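Local atomic coordinates of neuroglobin (Symsagittifera roscoffensis, PDB entry 4B4Y), a protein that probably binds oxygen reversibly at a haem iron, as a globin of the neuroglobin type linked to early nervous systems. Residues P26-F31 and K77-C82; E33-Q38 and G114-C119; E19-L24 and D81-L86. All coordinates share one frame; numbering follows the deposited sequence.

Contact 1: residues P26-F31 and K77-C82; sequences PNYDDF and KVISDC. With HEM (protoporphyrin IX containing Fe), chain B.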
# COMPACT_ATOMS: atom_id res chain seq x y z
N PRO A 26 -11.30 20.93 -14.40
CA PRO A 26 -11.03 20.38 -15.73
C PRO A 26 -9.68 19.65 -15.84
O PRO A 26 -9.52 18.80 -16.74
CB PRO A 26 -10.98 21.62 -16.68
CG PRO A 26 -11.69 22.73 -15.91
CD PRO A 26 -11.53 22.40 -14.40
N ASN A 27 -8.71 19.98 -14.97
CA ASN A 27 -7.39 19.28 -15.04
C ASN A 27 -7.05 18.65 -13.70
O ASN A 27 -5.87 18.50 -13.37
CB ASN A 27 -6.27 20.28 -15.38
CG ASN A 27 -6.57 21.08 -16.63
OD1 ASN A 27 -6.78 22.34 -16.56
ND2 ASN A 27 -6.68 20.38 -17.77
N TYR A 28 -8.08 18.30 -12.93
CA TYR A 28 -7.88 17.86 -11.52
C TYR A 28 -6.84 16.72 -11.33
O TYR A 28 -6.01 16.79 -10.40
CB TYR A 28 -9.22 17.56 -10.78
CG TYR A 28 -9.04 17.38 -9.28
CD1 TYR A 28 -8.90 18.48 -8.42
CD2 TYR A 28 -9.05 16.12 -8.73
CE1 TYR A 28 -8.73 18.31 -7.05
CE2 TYR A 28 -8.87 15.94 -7.34
CZ TYR A 28 -8.73 17.03 -6.52
OH TYR A 28 -8.59 16.81 -5.17
N ASP A 29 -6.85 15.71 -12.21
CA ASP A 29 -5.96 14.59 -12.03
C ASP A 29 -4.50 14.99 -12.28
O ASP A 29 -3.61 14.46 -11.60
CB ASP A 29 -6.29 13.38 -12.96
CG ASP A 29 -7.71 12.68 -12.60
OD1 ASP A 29 -8.30 12.96 -11.51
OD2 ASP A 29 -8.17 11.85 -13.41
N ASP A 30 -4.26 15.74 -13.37
CA ASP A 30 -2.96 16.35 -13.66
C ASP A 30 -2.45 17.18 -12.43
O ASP A 30 -1.29 17.03 -12.03
CB ASP A 30 -3.05 17.23 -14.91
CG ASP A 30 -3.29 16.42 -16.21
OD1 ASP A 30 -3.01 15.18 -16.24
OD2 ASP A 30 -3.80 17.04 -17.21
N PHE A 31 -3.33 17.96 -11.83
CA PHE A 31 -3.00 18.84 -10.71
C PHE A 31 -2.50 17.98 -9.52
O PHE A 31 -1.43 18.28 -8.95
CB PHE A 31 -4.18 19.75 -10.32
CG PHE A 31 -4.21 20.18 -8.87
CD1 PHE A 31 -3.38 21.23 -8.36
CD2 PHE A 31 -5.06 19.57 -7.99
CE1 PHE A 31 -3.42 21.60 -6.99
CE2 PHE A 31 -5.09 19.93 -6.66
CZ PHE A 31 -4.27 20.95 -6.16
N LYS A 77 -9.08 12.18 -4.27
CA LYS A 77 -10.49 12.01 -3.90
C LYS A 77 -10.82 12.44 -2.51
O LYS A 77 -11.81 13.18 -2.29
CB LYS A 77 -10.83 10.48 -4.10
CG LYS A 77 -12.26 10.09 -3.79
CD LYS A 77 -13.25 10.79 -4.72
CE LYS A 77 -14.69 10.18 -4.54
NZ LYS A 77 -15.73 11.22 -4.19
N VAL A 78 -10.05 11.99 -1.52
CA VAL A 78 -10.15 12.52 -0.15
C VAL A 78 -10.00 14.02 -0.10
O VAL A 78 -10.79 14.74 0.52
CB VAL A 78 -9.07 11.86 0.81
CG1 VAL A 78 -9.07 12.58 2.12
CG2 VAL A 78 -9.44 10.39 1.04
N ILE A 79 -9.01 14.56 -0.79
CA ILE A 79 -8.88 16.03 -0.73
C ILE A 79 -10.17 16.70 -1.37
O ILE A 79 -10.69 17.65 -0.87
CB ILE A 79 -7.61 16.46 -1.50
CG1 ILE A 79 -6.31 16.07 -0.69
CG2 ILE A 79 -7.69 17.86 -1.90
CD1 ILE A 79 -5.02 16.12 -1.59
N SER A 80 -10.54 16.27 -2.55
CA SER A 80 -11.75 16.81 -3.25
C SER A 80 -13.02 16.76 -2.44
O SER A 80 -13.69 17.77 -2.23
CB SER A 80 -12.03 16.02 -4.54
OG SER A 80 -12.95 16.90 -5.11
N ASP A 81 -13.24 15.61 -1.80
CA ASP A 81 -14.39 15.45 -0.98
C ASP A 81 -14.34 16.34 0.22
O ASP A 81 -15.41 16.69 0.81
CB ASP A 81 -14.45 14.02 -0.46
CG ASP A 81 -15.02 13.03 -1.46
OD1 ASP A 81 -15.45 13.41 -2.59
OD2 ASP A 81 -14.92 11.85 -1.11
N CYS A 82 -13.13 16.61 0.73
CA CYS A 82 -13.13 17.45 1.94
C CYS A 82 -13.33 18.91 1.52
O CYS A 82 -14.06 19.66 2.22
CB CYS A 82 -11.84 17.38 2.76
SG CYS A 82 -11.50 15.87 3.54
CHA HEM B . -1.90 6.41 2.16
CHB HEM B . -4.25 10.58 1.73
CHC HEM B . -0.44 12.82 3.84
CHD HEM B . 2.21 8.87 3.21
C1A HEM B . -2.88 7.33 1.88
C2A HEM B . -4.21 7.05 1.45
C3A HEM B . -4.85 8.19 1.32
C4A HEM B . -3.97 9.22 1.73
CMA HEM B . -6.34 8.43 0.89
CAA HEM B . -4.76 5.61 1.19
CBA HEM B . -4.65 5.33 -0.29
CGA HEM B . -4.89 3.87 -0.62
O1A HEM B . -5.79 3.22 -0.11
O2A HEM B . -4.12 3.32 -1.44
C1B HEM B . -3.44 11.59 2.31
C2B HEM B . -3.81 12.97 2.56
C3B HEM B . -2.80 13.58 3.16
C4B HEM B . -1.72 12.62 3.27
CMB HEM B . -5.21 13.55 2.19
CAB HEM B . -2.71 15.06 3.57
CBB HEM B . -3.45 15.51 4.59
C1C HEM B . 0.64 11.96 3.76
C2C HEM B . 2.06 12.30 3.93
C3C HEM B . 2.79 11.23 3.66
C4C HEM B . 1.86 10.18 3.38
CMC HEM B . 2.63 13.71 4.25
CAC HEM B . 4.36 11.11 3.74
CBC HEM B . 4.96 10.28 2.88
C1D HEM B . 1.35 7.79 3.07
C2D HEM B . 1.68 6.36 3.21
C3D HEM B . 0.40 5.70 2.88
C4D HEM B . -0.59 6.70 2.53
CMD HEM B . 3.01 5.66 3.51
CAD HEM B . 0.13 4.21 2.72
CBD HEM B . 0.55 5.02 1.44
CGD HEM B . 0.54 4.00 0.46
O1D HEM B . 1.08 4.31 -0.62
O2D HEM B . 0.01 2.93 0.93
NA HEM B . -2.78 8.66 2.05
NB HEM B . -2.19 11.43 2.77
NC HEM B . 0.56 10.67 3.41
ND HEM B . -0.00 7.90 2.76
FE HEM B . -1.11 9.61 2.77
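Tyr28 reaches across to Ile79 and Ser80 with the far end of its ring and its hydroxyl. Its CG stands anti to the backbone N (chi1 -169°), which carries the ring away from its own helix and towards helix 66-83. The van der Waals contacts gather round the tip of the tyrosine. Tyr28 OH lies 3.6 Å from Ile79 CG2, the methyl branch of the isoleucine. The same oxygen is 3.6 Å from Ser80 CB. That carbon also lies 4.0 Å from Tyr28 CZ, and it meets the ring obliquely. The serine thus offers its CB to the tyrosine, while OG, anti to the serine's own backbone N, points off from the tyrosine oxygen.

The pair of segments belongs to the globin fold. Helix 28-42 is helix B and helix 66-83 is helix E in the usual lettering. The contact joins the start of B to the C-terminal part of E, the helix that runs over the distal side of the haem.

The polar contacts centre on the same hydroxyl. Tyr28 OH is hydrogen-bonded to the carbonyl O of Gly76, one residue before segment 77-82. This anchors the tip of the tyrosine to the helix E backbone. Tyr28 OH also comes within 3.3 Å of Ser80 N. Within helix E, Lys77 NZ forms a salt bridge with Asp81 OD1 at 2.7 Å, on the syn lone pair of OD1, the side of the other oxygen.

The haem contacts come from helix E. Val78 CG2 lies 3.7 Å from the haem methyl CMA. Ile79 turns its two branches to different partners: CG2 meets the tyrosine, and CG1 lies 4.0 Å from the haem methyl CMB.

Contact 2: residues E33-Q38 and G114-C119; sequences EDVLQQ and GKLGGC. With HEM (protoporphyrin IX containing Fe), chain B.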
# COMPACT_ATOMS: atom_id res chain seq x y z
N GLU A 33 -1.28 14.87 -9.56
CA GLU A 33 -0.03 14.19 -9.93
C GLU A 33 1.19 15.20 -9.91
O GLU A 33 2.27 14.86 -9.40
CB GLU A 33 -0.19 13.58 -11.33
CG GLU A 33 -1.06 12.26 -11.31
CD GLU A 33 -1.12 11.53 -12.65
OE1 GLU A 33 -0.40 11.91 -13.62
OE2 GLU A 33 -1.98 10.61 -12.76
N ASP A 34 0.93 16.46 -10.29
CA ASP A 34 1.93 17.54 -10.16
C ASP A 34 2.33 17.68 -8.69
O ASP A 34 3.47 17.76 -8.41
CB ASP A 34 1.36 18.92 -10.65
CG ASP A 34 1.31 19.03 -12.17
OD1 ASP A 34 1.91 18.17 -12.87
OD2 ASP A 34 0.57 19.93 -12.68
N VAL A 35 1.36 17.65 -7.78
CA VAL A 35 1.62 17.78 -6.38
C VAL A 35 2.49 16.62 -5.85
O VAL A 35 3.46 16.85 -5.10
CB VAL A 35 0.32 17.82 -5.55
CG1 VAL A 35 0.62 17.69 -4.03
CG2 VAL A 35 -0.48 19.10 -5.87
N LEU A 36 2.08 15.38 -6.17
CA LEU A 36 2.77 14.22 -5.62
C LEU A 36 4.23 14.15 -6.23
O LEU A 36 5.18 13.74 -5.54
CB LEU A 36 1.95 12.93 -6.01
CG LEU A 36 2.45 11.56 -5.48
CD1 LEU A 36 2.53 11.61 -4.00
CD2 LEU A 36 1.48 10.35 -5.97
N GLN A 37 4.36 14.49 -7.51
CA GLN A 37 5.64 14.48 -8.16
C GLN A 37 6.60 15.53 -7.50
O GLN A 37 7.76 15.22 -7.16
CB GLN A 37 5.50 14.80 -9.66
CG GLN A 37 6.89 14.76 -10.32
CD GLN A 37 6.89 15.27 -11.78
OE1 GLN A 37 5.90 15.06 -12.54
NE2 GLN A 37 8.02 15.93 -12.19
N GLN A 38 6.10 16.73 -7.24
CA GLN A 38 6.97 17.76 -6.62
C GLN A 38 7.28 17.28 -5.20
O GLN A 38 8.42 17.46 -4.72
CB GLN A 38 6.22 19.09 -6.55
CG GLN A 38 7.11 20.28 -6.00
CD GLN A 38 6.27 21.54 -5.56
OE1 GLN A 38 5.02 21.58 -5.77
NE2 GLN A 38 6.96 22.55 -4.93
N GLY A 114 3.42 19.27 6.67
CA GLY A 114 3.76 20.67 6.28
C GLY A 114 4.36 20.78 4.91
O GLY A 114 3.99 21.63 4.11
N LYS A 115 5.27 19.89 4.59
CA LYS A 115 5.88 19.90 3.25
C LYS A 115 4.89 19.66 2.11
O LYS A 115 4.94 20.34 1.05
CB LYS A 115 7.01 18.84 3.22
CG LYS A 115 8.23 19.20 4.14
CD LYS A 115 8.72 20.69 4.05
CE LYS A 115 9.96 20.92 4.96
NZ LYS A 115 9.73 20.53 6.41
N LEU A 116 4.04 18.63 2.29
CA LEU A 116 3.05 18.28 1.31
C LEU A 116 2.09 19.49 1.23
O LEU A 116 1.69 19.88 0.17
CB LEU A 116 2.25 17.02 1.72
CG LEU A 116 1.12 16.60 0.73
CD1 LEU A 116 1.57 16.22 -0.70
CD2 LEU A 116 0.27 15.42 1.27
N GLY A 117 1.73 20.13 2.34
CA GLY A 117 0.82 21.29 2.15
C GLY A 117 1.50 22.38 1.37
O GLY A 117 0.88 23.06 0.55
N GLY A 118 2.83 22.54 1.53
CA GLY A 118 3.49 23.56 0.65
C GLY A 118 3.39 23.23 -0.80
O GLY A 118 3.26 24.13 -1.66
N CYS A 119 3.48 21.94 -1.12
CA CYS A 119 3.37 21.54 -2.53
C CYS A 119 1.97 21.75 -3.12
O CYS A 119 1.83 22.09 -4.33
CB CYS A 119 3.78 20.08 -2.76
SG CYS A 119 5.55 19.67 -2.28
CHA HEM B . -1.90 6.41 2.16
CHB HEM B . -4.25 10.58 1.73
CHC HEM B . -0.44 12.82 3.84
CHD HEM B . 2.21 8.87 3.21
C1A HEM B . -2.88 7.33 1.88
C2A HEM B . -4.21 7.05 1.45
C3A HEM B . -4.85 8.19 1.32
C4A HEM B . -3.97 9.22 1.73
CMA HEM B . -6.34 8.43 0.89
CAA HEM B . -4.76 5.61 1.19
CBA HEM B . -4.65 5.33 -0.29
CGA HEM B . -4.89 3.87 -0.62
O1A HEM B . -5.79 3.22 -0.11
O2A HEM B . -4.12 3.32 -1.44
C1B HEM B . -3.44 11.59 2.31
C2B HEM B . -3.81 12.97 2.56
C3B HEM B . -2.80 13.58 3.16
C4B HEM B . -1.72 12.62 3.27
CMB HEM B . -5.21 13.55 2.19
CAB HEM B . -2.71 15.06 3.57
CBB HEM B . -3.45 15.51 4.59
C1C HEM B . 0.64 11.96 3.76
C2C HEM B . 2.06 12.30 3.93
C3C HEM B . 2.79 11.23 3.66
C4C HEM B . 1.86 10.18 3.38
CMC HEM B . 2.63 13.71 4.25
CAC HEM B . 4.36 11.11 3.74
CBC HEM B . 4.96 10.28 2.88
C1D HEM B . 1.35 7.79 3.07
C2D HEM B . 1.68 6.36 3.21
C3D HEM B . 0.40 5.70 2.88
C4D HEM B . -0.59 6.70 2.53
CMD HEM B . 3.01 5.66 3.51
CAD HEM B . 0.13 4.21 2.72
CBD HEM B . 0.55 5.02 1.44
CGD HEM B . 0.54 4.00 0.46
O1D HEM B . 1.08 4.31 -0.62
O2D HEM B . 0.01 2.93 0.93
NA HEM B . -2.78 8.66 2.05
NB HEM B . -2.19 11.43 2.77
NC HEM B . 0.56 10.67 3.41
ND HEM B . -0.00 7.90 2.76
FE HEM B . -1.11 9.61 2.77
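Val35 and Gln38 each hold their first side-chain torsion anti to the backbone N, Val35 CG1 at 170° and Gln38 CG at -176°. This brings Val35 CG1 to Leu116 and Cys119, while the extended chain of Gln38 runs out alongside Cys119. Val35 CG1 lies 3.8 Å from Leu116 CD1, and the two side chains cross at about a right angle. The same valine methyl is 4.2 Å from Cys119 CB. Leu116 divides its methyls: CD1 packs on the valine, and CD2 lies 3.7 Å from the haem meso carbon CHC. One leucine therefore joins the helix packing to the haem.

Cys119 points at the other helix and is met by Val35 and Gln38. Its CB lies 4.0 Å from Val35 O and 3.6 Å from Gln38 OE1. Its SG sits over the flat of the Gln38 amide, 3.8 Å from Gln38 CD. The amide nitrogen of Gln38 is hydrogen-bonded to Glu42, one turn further along the same helix, which helps fix the rotation of the amide. Replacing Gln38 with an alanine here would probably uncover part of Cys119 and leave Glu42 without this amide partner.

The backbones come close, with Val35 CA and Cys119 CA 5.7 Å apart. The local axes of the two helices approach to 9.3 Å and run at 134° to each other. This is the B-G packing of the globin fold. Phe39 of helix 28-42 also touches Leu116 and Cys119, and Val35 packs on Ile120 and Gln123 of helix 111-127. On another side of helix 28-42, Glu33 and Leu36 touch helix 66-83, so helix B lies between helices E and G.

Contact 3: residues E19-L24 and D81-L86; sequences EDVQVL and DCLVDL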
# COMPACT_ATOMS: atom_id res chain seq x y z
N GLU A 19 -14.38 28.51 -5.48
CA GLU A 19 -14.01 29.19 -6.70
C GLU A 19 -12.66 28.62 -7.28
O GLU A 19 -12.50 28.52 -8.51
CB GLU A 19 -13.88 30.63 -6.35
CG GLU A 19 -13.34 31.56 -7.38
CD GLU A 19 -13.15 32.97 -6.74
OE1 GLU A 19 -14.05 33.46 -5.98
OE2 GLU A 19 -12.11 33.61 -6.97
N ASP A 20 -11.72 28.17 -6.43
CA ASP A 20 -10.51 27.55 -7.05
C ASP A 20 -10.76 26.10 -7.45
O ASP A 20 -10.19 25.64 -8.44
CB ASP A 20 -9.27 27.70 -6.17
CG ASP A 20 -8.96 29.16 -5.85
OD1 ASP A 20 -9.19 30.04 -6.76
OD2 ASP A 20 -8.47 29.41 -4.71
N VAL A 21 -11.56 25.37 -6.69
CA VAL A 21 -11.93 24.05 -7.15
C VAL A 21 -12.45 24.07 -8.61
O VAL A 21 -12.00 23.26 -9.42
CB VAL A 21 -12.91 23.40 -6.22
CG1 VAL A 21 -13.46 22.11 -6.82
CG2 VAL A 21 -12.19 23.07 -4.91
N GLN A 22 -13.28 25.06 -8.98
CA GLN A 22 -13.76 25.08 -10.37
C GLN A 22 -12.66 25.22 -11.35
O GLN A 22 -12.78 24.69 -12.45
CB GLN A 22 -14.66 26.31 -10.66
CG GLN A 22 -16.04 26.25 -10.16
CD GLN A 22 -16.91 27.34 -10.94
OE1 GLN A 22 -16.49 27.86 -12.00
NE2 GLN A 22 -18.06 27.67 -10.39
N VAL A 23 -11.67 26.07 -11.03
CA VAL A 23 -10.52 26.29 -11.95
C VAL A 23 -9.76 24.99 -12.08
O VAL A 23 -9.37 24.59 -13.20
CB VAL A 23 -9.56 27.46 -11.42
CG1 VAL A 23 -8.32 27.48 -12.21
CG2 VAL A 23 -10.33 28.85 -11.49
N LEU A 24 -9.66 24.24 -10.97
CA LEU A 24 -8.86 22.97 -10.98
C LEU A 24 -9.59 21.78 -11.64
O LEU A 24 -8.93 20.85 -12.20
CB LEU A 24 -8.51 22.57 -9.54
CG LEU A 24 -7.70 23.58 -8.70
CD1 LEU A 24 -7.69 23.26 -7.19
CD2 LEU A 24 -6.33 23.64 -9.26
N ASP A 81 -13.24 15.61 -1.80
CA ASP A 81 -14.39 15.45 -0.98
C ASP A 81 -14.34 16.34 0.22
O ASP A 81 -15.41 16.69 0.81
CB ASP A 81 -14.45 14.02 -0.46
CG ASP A 81 -15.02 13.03 -1.46
OD1 ASP A 81 -15.45 13.41 -2.59
OD2 ASP A 81 -14.92 11.85 -1.11
N CYS A 82 -13.13 16.61 0.73
CA CYS A 82 -13.13 17.45 1.94
C CYS A 82 -13.33 18.91 1.52
O CYS A 82 -14.06 19.66 2.22
CB CYS A 82 -11.84 17.38 2.76
SG CYS A 82 -11.50 15.87 3.54
N LEU A 83 -12.69 19.32 0.42
CA LEU A 83 -12.60 20.75 0.02
C LEU A 83 -14.01 21.31 -0.28
O LEU A 83 -14.34 22.48 -0.02
CB LEU A 83 -11.74 20.90 -1.23
CG LEU A 83 -10.16 20.72 -1.17
CD1 LEU A 83 -9.55 21.02 -2.62
CD2 LEU A 83 -9.67 21.70 -0.17
N VAL A 84 -14.85 20.41 -0.77
CA VAL A 84 -16.09 20.79 -1.33
C VAL A 84 -17.10 20.96 -0.18
O VAL A 84 -18.06 21.65 -0.27
CB VAL A 84 -16.31 19.77 -2.49
CG1 VAL A 84 -17.36 18.70 -2.25
CG2 VAL A 84 -16.15 20.42 -3.79
N ASP A 85 -16.80 20.45 1.00
CA ASP A 85 -17.68 20.72 2.14
C ASP A 85 -16.84 20.67 3.43
O ASP A 85 -16.91 19.71 4.21
CB ASP A 85 -18.84 19.69 2.18
CG ASP A 85 -19.78 19.86 3.43
OD1 ASP A 85 -19.75 20.89 4.19
OD2 ASP A 85 -20.53 18.89 3.68
N LEU A 86 -16.07 21.74 3.68
CA LEU A 86 -15.03 21.67 4.74
C LEU A 86 -15.57 21.51 6.11
O LEU A 86 -14.99 20.75 6.91
CB LEU A 86 -14.07 22.86 4.71
CG LEU A 86 -13.06 22.68 3.57
CD1 LEU A 86 -12.50 24.00 3.04
CD2 LEU A 86 -11.92 21.66 3.89
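In the A-E pairing of the globin fold, Val21 of helix 11-24 meets Leu83 and Val84, in segment 81-86. The contact is wholly apolar and rather loose. Val21 CG2 lies 4.1 Å from Leu83 CD1. The other methyl, Val21 CG1, is 4.4 Å from Val84 CG2. The valine thus splits its branches between two successive residues. Its CG1 is anti to the backbone N (chi1 171°) and CG2 is anti to the carbonyl carbon, which spreads the two methyls over both partners. Val21 and Leu83 are buried, whereas Val84 lies at the exposed margin. The closest CA atoms, Val21 CA and Val84 CA, are 7.9 Å apart.

Helix 135-153 packs nearby: its Trp141 touches both Leu83 and Leu24, and the ring nitrogen of Trp141 is hydrogen-bonded to Asp20. Lys137 of the same helix forms salt bridges with Glu19 and Asp20, while Val84 also packs on Met18 of helix 11-24. Together these contacts set helix A against helices E and H, an arrangement characteristic of the three-over-three globin fold.

In the fold
Contacts 1 and 3 both use the C-terminal part of helix 66-83, and their segments overlap at Asp81 and Cys82. Their centres are about 8 Å apart. They also touch directly, with Phe31 CD1 3.9 Å from Leu24 CD2, so the end of helix 11-24 touches the start of helix 28-42. Contact 2 lies further along helix 28-42, its centre about 13 Å from that of contact 1. Both of these reach the haem, contact 1 through Val78 and Ile79 and contact 2 through Leu116. Contact 3 does not reach the haem: the Leu83 side chain is about 9 Å from it. Its centre lies about 17 Å from that of contact 2, and these two do not touch.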